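Local coordinates for protein Fe-S binding reductase, putative (Thermus thermophilus, PDB 2D4P) that is of unknown function but has the GNAT acetyltransferase-like fold and may act as an acyltransferase, at residues 21-26 against 65-70; 50-55 against 81-86; 97-100 against 106-109; 15-20 against 69-74. One frame throughout, in Å; residues are numbered along the deposited sequence.

In the fold
Contact 2 is the buried one: two alanines of strand 45-56 and a valine of helix 73-89 meet through methyl groups alone. Contact 3 is partly buried, with leucines at and just beyond the end of strand 94-97 facing helix 104-112; its nearest atoms lie about 7 Å from those of contact 2. Contacts 1 and 4 join the same strand, 61-70, to the connection between helices 11-16 and 25-34, and share Glu69. Contact 1 is partly buried and contact 4 lies at the surface, so charge, carbonyl oxygens and water replace the methyl packing. Arg67 ties these two together by also bonding Ala18 O, while its backbone O binds Leu51 N of contact 2.

Contact 1 (21-26 against 65-70); sequences RPVSLG and VTRIEG
The guanidinium groups of Arg21 and Arg67 lie one on the other, their centres 4.0 Å apart and their planes inclined by only 22°, while the two side chains slide past each other in opposite directions. Like charges can approach this way because each group directs its N-H bonds outward in its own plane and leaves its face for stacking. With CG anti to the backbone N (chi1 -172°) and the chain extended to NE, Arg67 reaches from the strand to the loop, where NH1 donates to Arg21 O at 2.7 Å (161° at the hydrogen); NH2 adds a weak bond of 3.2 Å to that oxygen and also bonds Ala18 O. At another edge, NE bonds Glu69 OE2 at 2.8 Å, using the anti lone pair. Strand 61-70 is the fourth of the GNAT-type sheet, and Thr66 and Arg67 both face Leu51 in a classic beta bulge, a feature well known on the corresponding strand of GNAT enzymes. Glu69 probably also offsets the stacked charge: its OE2 is 3.9 Å from Arg21 NH1, a long salt bridge with the oxygen well out of the guanidinium plane. Were Arg67 an alanine, Arg21 O and Glu69 would probably lose these donors, and the Arg21 guanidinium its stacking partner. Buried Val23 brings CG2 obliquely to 4.1 Å from Arg67 NH1, an apolar residue suited to the side facing Phe49.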
loop_
_atom_site.group_PDB
_atom_site.type_symbol
_atom_site.label_atom_id
_atom_site.label_comp_id
_atom_site.label_asym_id
_atom_site.label_seq_id
_atom_site.Cartn_x
_atom_site.Cartn_y
_atom_site.Cartn_z
ATOM N N ARG A 21 11.319 8.106 5.844
ATOM C CA ARG A 21 10.933 8.395 4.464
ATOM C C ARG A 21 9.563 9.073 4.460
ATOM O O ARG A 21 8.513 8.431 4.359
ATOM C CB ARG A 21 10.928 7.124 3.610
ATOM C CG ARG A 21 12.293 6.507 3.429
ATOM C CD ARG A 21 12.253 5.081 2.899
ATOM N NE ARG A 21 11.273 4.919 1.820
ATOM C CZ ARG A 21 10.434 3.882 1.675
ATOM N NH1 ARG A 21 10.431 2.866 2.554
ATOM N NH2 ARG A 21 9.598 3.862 0.629
ATOM N N PRO A 22 9.582 10.390 4.565
ATOM C CA PRO A 22 8.350 11.155 4.743
ATOM C C PRO A 22 7.460 11.142 3.504
ATOM O O PRO A 22 7.907 10.966 2.366
ATOM C CB PRO A 22 8.845 12.581 5.058
ATOM C CG PRO A 22 10.265 12.638 4.644
ATOM C CD PRO A 22 10.783 11.244 4.524
ATOM N N VAL A 23 6.176 11.309 3.760
ATOM C CA VAL A 23 5.162 11.466 2.730
ATOM C C VAL A 23 4.904 12.951 2.608
ATOM O O VAL A 23 4.578 13.628 3.601
ATOM C CB VAL A 23 3.831 10.741 3.141
ATOM C CG1 VAL A 23 2.787 10.851 2.031
ATOM C CG2 VAL A 23 4.106 9.293 3.492
ATOM N N SER A 24 5.073 13.484 1.407
ATOM C CA SER A 24 4.768 14.889 1.180
ATOM C C SER A 24 3.265 15.093 1.021
ATOM O O SER A 24 2.512 14.151 0.754
ATOM C CB SER A 24 5.488 15.408 -0.076
ATOM O OG SER A 24 4.948 14.775 -1.247
ATOM N N LEU A 25 2.845 16.339 1.159
ATOM C CA LEU A 25 1.480 16.721 0.875
ATOM C C LEU A 25 1.115 16.393 -0.562
ATOM O O LEU A 25 0.001 15.955 -0.811
ATOM C CB LEU A 25 1.266 18.221 1.093
ATOM C CG LEU A 25 -0.148 18.768 0.925
ATOM C CD1 LEU A 25 -1.126 18.024 1.811
ATOM C CD2 LEU A 25 -0.164 20.253 1.253
ATOM N N GLY A 26 2.059 16.612 -1.486
ATOM C CA GLY A 26 1.825 16.296 -2.885
ATOM C C GLY A 26 1.558 14.818 -3.092
ATOM O O GLY A 26 0.648 14.434 -3.837
ATOM N N VAL A 65 0.972 -1.520 -5.288
ATOM C CA VAL A 65 1.160 -0.945 -3.959
ATOM C C VAL A 65 2.609 -0.444 -3.903
ATOM O O VAL A 65 3.553 -1.216 -3.742
ATOM C CB VAL A 65 0.891 -1.966 -2.829
ATOM C CG1 VAL A 65 1.018 -1.274 -1.483
ATOM C CG2 VAL A 65 -0.466 -2.636 -2.959
ATOM N N THR A 66 2.741 0.848 -4.046
ATOM C CA THR A 66 3.974 1.558 -4.070
ATOM C C THR A 66 4.654 1.530 -2.731
ATOM O O THR A 66 5.891 1.453 -2.627
ATOM C CB THR A 66 3.613 3.037 -4.529
ATOM O OG1 THR A 66 2.916 2.942 -5.801
ATOM C CG2 THR A 66 4.810 3.774 -4.778
ATOM N N ARG A 67 3.844 1.626 -1.677
ATOM C CA ARG A 67 4.336 1.626 -0.328
ATOM C C ARG A 67 3.304 1.105 0.643
ATOM O O ARG A 67 2.140 1.495 0.570
ATOM C CB ARG A 67 4.728 3.045 0.097
ATOM C CG ARG A 67 5.426 3.057 1.421
ATOM C CD ARG A 67 6.100 4.346 1.702
ATOM N NE ARG A 67 6.795 4.297 2.984
ATOM C CZ ARG A 67 7.295 5.372 3.556
ATOM N NH1 ARG A 67 7.156 6.551 2.955
ATOM N NH2 ARG A 67 7.896 5.274 4.741
ATOM N N ILE A 68 3.758 0.300 1.592
ATOM C CA ILE A 68 2.883 -0.113 2.689
ATOM C C ILE A 68 3.702 -0.083 3.975
ATOM O O ILE A 68 4.867 -0.499 4.001
ATOM C CB ILE A 68 2.211 -1.482 2.412
ATOM C CG1 ILE A 68 1.144 -1.753 3.485
ATOM C CG2 ILE A 68 3.215 -2.641 2.353
ATOM C CD1 ILE A 68 0.307 -3.034 3.215
ATOM N N GLU A 69 3.096 0.471 5.012
ATOM C CA GLU A 69 3.676 0.544 6.325
ATOM C C GLU A 69 2.638 0.080 7.318
ATOM O O GLU A 69 1.444 0.342 7.135
ATOM C CB GLU A 69 4.136 1.969 6.652
ATOM C CG GLU A 69 5.144 2.568 5.676
ATOM C CD GLU A 69 6.488 1.839 5.618
ATOM O OE1 GLU A 69 6.810 1.055 6.521
ATOM O OE2 GLU A 69 7.236 2.080 4.650
ATOM N N GLY A 70 3.085 -0.592 8.371
ATOM C CA GLY A 70 2.166 -1.054 9.395
ATOM C C GLY A 70 2.830 -1.561 10.662
ATOM O O GLY A 70 3.899 -2.163 10.619
#

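Contact 2 (50-55 against 81-86); sequences ALAQAV and RAVVKS
Ala50 opens the strand's approach to the helix, setting its CB 3.9 Å from Val83 CG2. The methyl is the whole of its side chain, and that brevity lets strand and helix come close: the nearest alpha carbons, Ala52 CA and Val83 CA, are 7.4 Å apart. Leu51 follows with its side chain on the reverse face of the sheet, where a larger residue is accommodated against Phe31 and Phe6; its backbone pairs with Arg67. Ala52 returns to the helix side, and its CB stands 4.2 Å from Val83 CG1. The two alanines, flanking Leu51 in the sequence, thus receive the two branches of a single valine. Val83 can serve both because CG1 is anti to its backbone N (chi1 172°) and CG2 anti to its carbonyl carbon, which spreads the methyls along the strand. A beta-branched residue is well suited here: its short, stiff fork fills the space between helix and sheet without a flexible tip. One turn further on, Ser86 OG donates to Val83 O at 2.7 Å, binding its hydroxyl back onto the helix, and also bonds His36 ND1. Gln53, next along the strand, is turned to the reverse face, and its NE2 bonds Thr66 OG1. The contact is the buried seam where helix 73-89 lies on the central strands of the sheet: Val83 also packs on Val63 and Val65 of strand 61-70 and on Phe38 of strand 38-42, while helix 25-34 covers the opposite face of strand 45-56.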
loop_
_atom_site.group_PDB
_atom_site.type_symbol
_atom_site.label_atom_id
_atom_site.label_comp_id
_atom_site.label_asym_id
_atom_site.label_seq_id
_atom_site.Cartn_x
_atom_site.Cartn_y
_atom_site.Cartn_z
ATOM N N ALA A 50 -1.280 2.410 3.187
ATOM C CA ALA A 50 -0.903 1.821 1.908
ATOM C C ALA A 50 -1.083 2.880 0.829
ATOM O O ALA A 50 -2.142 3.486 0.735
ATOM C CB ALA A 50 -1.751 0.602 1.588
ATOM N N LEU A 51 -0.022 3.111 0.048
ATOM C CA LEU A 51 -0.064 3.990 -1.119
ATOM C C LEU A 51 -0.079 3.090 -2.326
ATOM O O LEU A 51 0.853 2.345 -2.536
ATOM C CB LEU A 51 1.172 4.878 -1.172
ATOM C CG LEU A 51 1.437 5.666 0.096
ATOM C CD1 LEU A 51 2.611 6.582 -0.174
ATOM C CD2 LEU A 51 0.218 6.437 0.607
ATOM N N ALA A 52 -1.172 3.130 -3.062
ATOM C CA ALA A 52 -1.393 2.250 -4.207
ATOM C C ALA A 52 -2.060 3.001 -5.354
ATOM O O ALA A 52 -2.736 4.004 -5.155
ATOM C CB ALA A 52 -2.200 1.025 -3.820
ATOM N N GLN A 53 -1.860 2.497 -6.568
ATOM C CA GLN A 53 -2.340 3.177 -7.770
ATOM C C GLN A 53 -2.520 2.216 -8.915
ATOM O O GLN A 53 -1.859 1.166 -8.987
ATOM C CB GLN A 53 -1.367 4.306 -8.199
ATOM C CG GLN A 53 -0.017 3.780 -8.663
ATOM C CD GLN A 53 0.958 4.929 -8.945
ATOM O OE1 GLN A 53 0.712 5.727 -9.860
ATOM N NE2 GLN A 53 2.006 5.037 -8.140
ATOM N N ALA A 54 -3.415 2.603 -9.827
ATOM C CA ALA A 54 -3.661 1.840 -11.032
ATOM C C ALA A 54 -2.679 2.148 -12.119
ATOM O O ALA A 54 -2.373 3.329 -12.394
ATOM C CB ALA A 54 -5.078 2.069 -11.543
ATOM N N VAL A 55 -2.174 1.076 -12.725
ATOM C CA VAL A 55 -1.240 1.147 -13.840
ATOM C C VAL A 55 -1.809 0.322 -14.998
ATOM O O VAL A 55 -2.005 -0.886 -14.847
ATOM C CB VAL A 55 0.120 0.583 -13.468
ATOM C CG1 VAL A 55 1.092 0.635 -14.686
ATOM C CG2 VAL A 55 0.711 1.335 -12.253
ATOM N N ARG A 81 -6.310 -5.937 2.360
ATOM C CA ARG A 81 -7.696 -6.269 2.054
ATOM C C ARG A 81 -8.408 -5.057 1.461
ATOM O O ARG A 81 -9.223 -5.174 0.518
ATOM C CB ARG A 81 -8.429 -6.750 3.321
ATOM C CG ARG A 81 -8.126 -8.194 3.686
ATOM C CD ARG A 81 -9.118 -8.830 4.654
ATOM N NE ARG A 81 -9.429 -7.944 5.764
ATOM C CZ ARG A 81 -8.756 -7.889 6.915
ATOM N NH1 ARG A 81 -7.721 -8.699 7.141
ATOM N NH2 ARG A 81 -9.143 -7.013 7.855
ATOM N N ALA A 82 -8.117 -3.878 2.001
ATOM C CA ALA A 82 -8.786 -2.670 1.536
ATOM C C ALA A 82 -8.313 -2.371 0.107
ATOM O O ALA A 82 -9.099 -2.023 -0.766
ATOM C CB ALA A 82 -8.487 -1.495 2.473
ATOM N N VAL A 83 -7.019 -2.536 -0.133
ATOM C CA VAL A 83 -6.496 -2.338 -1.481
ATOM C C VAL A 83 -7.135 -3.334 -2.470
ATOM O O VAL A 83 -7.585 -2.933 -3.552
ATOM C CB VAL A 83 -4.961 -2.425 -1.538
ATOM C CG1 VAL A 83 -4.504 -2.404 -2.986
ATOM C CG2 VAL A 83 -4.306 -1.268 -0.714
ATOM N N VAL A 84 -7.181 -4.606 -2.098
ATOM C CA VAL A 84 -7.739 -5.668 -2.945
ATOM C C VAL A 84 -9.199 -5.362 -3.238
ATOM O O VAL A 84 -9.630 -5.463 -4.384
ATOM C CB VAL A 84 -7.516 -7.086 -2.340
ATOM C CG1 VAL A 84 -8.367 -8.139 -3.039
ATOM C CG2 VAL A 84 -6.064 -7.451 -2.445
ATOM N N LYS A 85 -9.982 -5.042 -2.216
ATOM C CA LYS A 85 -11.385 -4.682 -2.442
ATOM C C LYS A 85 -11.525 -3.529 -3.463
ATOM O O LYS A 85 -12.347 -3.601 -4.380
ATOM C CB LYS A 85 -12.065 -4.280 -1.145
ATOM C CG LYS A 85 -13.536 -3.981 -1.333
ATOM C CD LYS A 85 -14.164 -3.589 -0.033
ATOM C CE LYS A 85 -15.664 -3.401 -0.196
ATOM N NZ LYS A 85 -15.990 -2.394 -1.229
ATOM N N SER A 86 -10.713 -2.490 -3.308
ATOM C CA SER A 86 -10.757 -1.342 -4.211
ATOM C C SER A 86 -10.378 -1.749 -5.662
ATOM O O SER A 86 -10.876 -1.205 -6.644
ATOM C CB SER A 86 -9.877 -0.218 -3.696
ATOM O OG SER A 86 -8.485 -0.443 -3.913
#

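Contact 3 (97-100 against 106-109); sequences LHLD and LEEA
Leu99 reaches across to Leu106 and Glu107 from the loop that follows strand 94-97. Its CB leaves the backbone toward the helix but serves mainly as a spacer, and CG, placed anti to the backbone N (chi1 166°), is still 4.9 Å from Leu106 CD2. The fork at CG then makes the contact, one branch to each partner. CD1 presses on Leu106, 3.5 Å from its CD2 and 3.8 Å from its CG, and the two leucines slide past each other in opposite directions, so that CD1 lies against the branch point as well as the methyl. CD2 goes to Glu107, where it lies 4.0 Å from OE2; this is a van der Waals approach to a carboxylate, with the two side chains crossing at about a right angle. The difference suits the positions: Leu106 is buried and entirely apolar, whereas Glu107 is partly exposed, where a carboxylate is tolerated. Leu106 CD2 has a second neighbour, Leu97 CD2 at 4.1 Å, so one methyl of the helix touches two leucines, two positions apart in the chain. Leu97 and Leu106 also both pack on Ile68 of strand 61-70, and Leu117 covers Leu99 and Glu107 from another loop. Asp100 OD1 bonds Glu102 N in the short connection to the helix. A strand followed by a loop and a helix folded back on it by leucine packing matches the step from the fifth strand to the next helix in the GNAT fold.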
loop_
_atom_site.group_PDB
_atom_site.type_symbol
_atom_site.label_atom_id
_atom_site.label_comp_id
_atom_site.label_asym_id
_atom_site.label_seq_id
_atom_site.Cartn_x
_atom_site.Cartn_y
_atom_site.Cartn_z
ATOM N N LEU A 97 3.048 -5.913 -5.510
ATOM C CA LEU A 97 3.821 -5.177 -4.519
ATOM C C LEU A 97 5.272 -5.646 -4.657
ATOM O O LEU A 97 5.522 -6.830 -4.888
ATOM C CB LEU A 97 3.274 -5.536 -3.127
ATOM C CG LEU A 97 3.767 -4.859 -1.859
ATOM C CD1 LEU A 97 2.666 -4.806 -0.843
ATOM C CD2 LEU A 97 4.951 -5.613 -1.304
ATOM N N HIS A 98 6.222 -4.725 -4.510
ATOM C CA HIS A 98 7.647 -5.077 -4.443
ATOM C C HIS A 98 8.062 -5.223 -2.962
ATOM O O HIS A 98 8.122 -4.247 -2.216
ATOM C CB HIS A 98 8.506 -4.037 -5.185
ATOM C CG HIS A 98 8.114 -3.830 -6.622
ATOM N ND1 HIS A 98 8.391 -2.664 -7.307
ATOM C CD2 HIS A 98 7.515 -4.653 -7.519
ATOM C CE1 HIS A 98 7.938 -2.762 -8.548
ATOM N NE2 HIS A 98 7.402 -3.956 -8.706
ATOM N N LEU A 99 8.283 -6.448 -2.531
ATOM C CA LEU A 99 8.492 -6.801 -1.140
ATOM C C LEU A 99 10.007 -6.866 -0.760
ATOM O O LEU A 99 10.792 -7.512 -1.422
ATOM C CB LEU A 99 7.802 -8.153 -0.880
ATOM C CG LEU A 99 8.127 -8.922 0.407
ATOM C CD1 LEU A 99 7.588 -8.202 1.652
ATOM C CD2 LEU A 99 7.641 -10.377 0.345
ATOM N N ASP A 100 10.394 -6.174 0.300
ATOM C CA ASP A 100 11.683 -6.450 0.966
ATOM C C ASP A 100 11.444 -7.680 1.814
ATOM O O ASP A 100 10.649 -7.638 2.739
ATOM C CB ASP A 100 12.058 -5.255 1.824
ATOM C CG ASP A 100 13.265 -5.489 2.689
ATOM O OD1 ASP A 100 13.898 -6.573 2.658
ATOM O OD2 ASP A 100 13.630 -4.591 3.469
ATOM N N LEU A 106 5.087 -8.189 6.985
ATOM C CA LEU A 106 4.463 -7.996 5.677
ATOM C C LEU A 106 4.363 -9.312 4.892
ATOM O O LEU A 106 3.331 -9.618 4.274
ATOM C CB LEU A 106 5.208 -6.933 4.886
ATOM C CG LEU A 106 4.680 -6.650 3.470
ATOM C CD1 LEU A 106 3.238 -6.228 3.529
ATOM C CD2 LEU A 106 5.509 -5.582 2.807
ATOM N N GLU A 107 5.406 -10.110 4.960
ATOM C CA GLU A 107 5.402 -11.409 4.296
ATOM C C GLU A 107 4.272 -12.277 4.838
ATOM O O GLU A 107 3.528 -12.910 4.088
ATOM C CB GLU A 107 6.749 -12.087 4.529
ATOM C CG GLU A 107 7.101 -13.206 3.563
ATOM C CD GLU A 107 8.586 -13.551 3.638
ATOM O OE1 GLU A 107 9.001 -14.090 4.683
ATOM O OE2 GLU A 107 9.329 -13.214 2.669
ATOM N N GLU A 108 4.126 -12.276 6.161
ATOM C CA GLU A 108 3.043 -12.989 6.800
ATOM C C GLU A 108 1.675 -12.475 6.336
ATOM O O GLU A 108 0.793 -13.261 6.042
ATOM C CB GLU A 108 3.131 -12.894 8.331
ATOM C CG GLU A 108 1.930 -13.538 9.031
ATOM C CD GLU A 108 2.082 -13.636 10.545
ATOM O OE1 GLU A 108 3.244 -13.582 11.039
ATOM O OE2 GLU A 108 1.030 -13.778 11.213
ATOM N N ALA A 109 1.517 -11.158 6.276
ATOM C CA ALA A 109 0.231 -10.555 5.890
ATOM C C ALA A 109 -0.131 -10.865 4.419
ATOM O O ALA A 109 -1.281 -11.165 4.092
ATOM C CB ALA A 109 0.275 -9.048 6.124
#

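Contact 4 (15-20 against 69-74); sequences NRLAGK and EGRSVE
Leu17 lays its CD2 at the edge of the Arg71 guanidinium, near its plane, 3.9 Å from NE and 4.1 Å from Arg71 CG; the two side chains cross at about a right angle. Bends at chi2 and chi3 keep Arg71 CG beside the leucine and turn the guanidinium toward Arg16. There NH2 of Arg16 and NH2 of Arg71 are 4.1 Å apart, their guanidinium planes 56° apart. Both belong to a cluster about Glu45, whose OE2 makes a salt bridge with Arg71 NH2 and a long, weak ion pair with Arg16, so the carboxylate probably balances the shared charge. On the other flank, the backbone oxygen of Leu17 lies 3.8 Å from Glu69 CB. Here water takes over: one molecule lies 2.7 Å from Leu17 O and within weak bonding range of Glu69 OE1, and another lies at weak bonding distance from Ala18 O and Glu69 OE2, whose stronger partner is Arg67. An arginine's long chain can lend its aliphatic part to Leu17 and still reach Glu45; Leu17, which also rests on Pro46, offers a branched apolar end to both. With a leucine against an arginine chain, charges gathered round one acid and hydration by two waters, the chemistry is that of a solvent-facing junction between the turn after helix 11-16 and the end of strand 61-70 with the loop beyond it.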
loop_
_atom_site.group_PDB
_atom_site.type_symbol
_atom_site.label_atom_id
_atom_site.label_comp_id
_atom_site.label_asym_id
_atom_site.label_seq_id
_atom_site.Cartn_x
_atom_site.Cartn_y
_atom_site.Cartn_z
ATOM N N ASN A 15 2.791 10.522 8.492
ATOM C CA ASN A 15 4.212 10.717 8.716
ATOM C C ASN A 15 4.642 10.131 10.044
ATOM O O ASN A 15 5.787 9.723 10.210
ATOM C CB ASN A 15 4.547 12.189 8.546
ATOM C CG ASN A 15 4.719 12.549 7.095
ATOM O OD1 ASN A 15 5.677 12.109 6.471
ATOM N ND2 ASN A 15 3.775 13.298 6.532
ATOM N N ARG A 16 3.713 10.014 10.985
ATOM C CA ARG A 16 4.009 9.281 12.220
ATOM C C ARG A 16 4.330 7.808 11.927
ATOM O O ARG A 16 5.046 7.164 12.700
ATOM C CB ARG A 16 2.843 9.377 13.219
ATOM C CG ARG A 16 2.936 10.569 14.149
ATOM C CD ARG A 16 1.667 10.770 14.972
ATOM N NE ARG A 16 1.524 9.699 15.956
ATOM C CZ ARG A 16 0.412 9.429 16.644
ATOM N NH1 ARG A 16 -0.703 10.144 16.450
ATOM N NH2 ARG A 16 0.417 8.424 17.522
ATOM N N LEU A 17 3.791 7.281 10.821
ATOM C CA LEU A 17 4.041 5.913 10.367
ATOM C C LEU A 17 5.147 5.773 9.325
ATOM O O LEU A 17 5.497 4.659 8.948
ATOM C CB LEU A 17 2.766 5.324 9.746
ATOM C CG LEU A 17 1.581 5.209 10.703
ATOM C CD1 LEU A 17 0.278 5.215 9.913
ATOM C CD2 LEU A 17 1.722 3.983 11.605
ATOM N N ALA A 18 5.670 6.894 8.833
ATOM C CA ALA A 18 6.523 6.904 7.642
ATOM C C ALA A 18 8.041 6.793 7.926
ATOM O O ALA A 18 8.842 6.769 6.994
ATOM C CB ALA A 18 6.252 8.162 6.838
ATOM N N GLY A 19 8.411 6.723 9.200
ATOM C CA GLY A 19 9.784 6.527 9.590
ATOM C C GLY A 19 10.693 7.617 9.005
ATOM O O GLY A 19 10.414 8.817 9.147
ATOM N N LYS A 20 11.761 7.189 8.339
ATOM C CA LYS A 20 12.755 8.113 7.800
ATOM C C LYS A 20 12.493 8.466 6.354
ATOM O O LYS A 20 13.364 9.019 5.687
ATOM C CB LYS A 20 14.152 7.521 7.965
ATOM C CG LYS A 20 14.555 7.366 9.413
ATOM C CD LYS A 20 15.878 6.648 9.549
ATOM C CE LYS A 20 16.195 6.404 10.989
ATOM N NZ LYS A 20 17.557 5.812 11.182
ATOM N N GLU A 69 3.096 0.471 5.012
ATOM C CA GLU A 69 3.676 0.544 6.325
ATOM C C GLU A 69 2.638 0.080 7.318
ATOM O O GLU A 69 1.444 0.342 7.135
ATOM C CB GLU A 69 4.136 1.969 6.652
ATOM C CG GLU A 69 5.144 2.568 5.676
ATOM C CD GLU A 69 6.488 1.839 5.618
ATOM O OE1 GLU A 69 6.810 1.055 6.521
ATOM O OE2 GLU A 69 7.236 2.080 4.650
ATOM N N GLY A 70 3.085 -0.592 8.371
ATOM C CA GLY A 70 2.166 -1.054 9.395
ATOM C C GLY A 70 2.830 -1.561 10.662
ATOM O O GLY A 70 3.899 -2.163 10.619
ATOM N N ARG A 71 2.159 -1.320 11.782
ATOM C CA ARG A 71 2.696 -1.603 13.104
ATOM C C ARG A 71 2.415 -3.019 13.591
ATOM O O ARG A 71 2.922 -3.438 14.660
ATOM C CB ARG A 71 2.117 -0.605 14.076
ATOM C CG ARG A 71 2.763 0.748 13.972
ATOM C CD ARG A 71 2.850 1.446 15.318
ATOM N NE ARG A 71 2.296 2.788 15.237
ATOM C CZ ARG A 71 1.896 3.507 16.278
ATOM N NH1 ARG A 71 2.000 3.025 17.520
ATOM N NH2 ARG A 71 1.401 4.725 16.062
ATOM N N SER A 72 1.611 -3.752 12.827
ATOM C CA SER A 72 1.266 -5.118 13.160
ATOM C C SER A 72 0.849 -5.883 11.915
ATOM O O SER A 72 0.458 -5.291 10.921
ATOM C CB SER A 72 0.118 -5.125 14.169
ATOM O OG SER A 72 -1.087 -4.643 13.586
ATOM N N VAL A 73 0.903 -7.202 11.995
ATOM C CA VAL A 73 0.319 -8.043 10.944
ATOM C C VAL A 73 -1.151 -7.674 10.689
ATOM O O VAL A 73 -1.572 -7.546 9.533
ATOM C CB VAL A 73 0.470 -9.527 11.254
ATOM C CG1 VAL A 73 -0.370 -10.375 10.294
ATOM C CG2 VAL A 73 1.942 -9.937 11.203
ATOM N N GLU A 74 -1.909 -7.458 11.761
ATOM C CA GLU A 74 -3.300 -7.084 11.633
ATOM C C GLU A 74 -3.469 -5.815 10.778
ATOM O O GLU A 74 -4.304 -5.778 9.886
ATOM C CB GLU A 74 -3.966 -6.928 13.016
ATOM C CG GLU A 74 -5.433 -6.564 12.926
ATOM C CD GLU A 74 -6.092 -6.245 14.255
ATOM O OE1 GLU A 74 -5.414 -6.320 15.299
ATOM O OE2 GLU A 74 -7.302 -5.893 14.238
HETATM O O HOH W 1 7.958 3.593 8.490
HETATM O O HOH W 2 9.753 3.625 6.338
#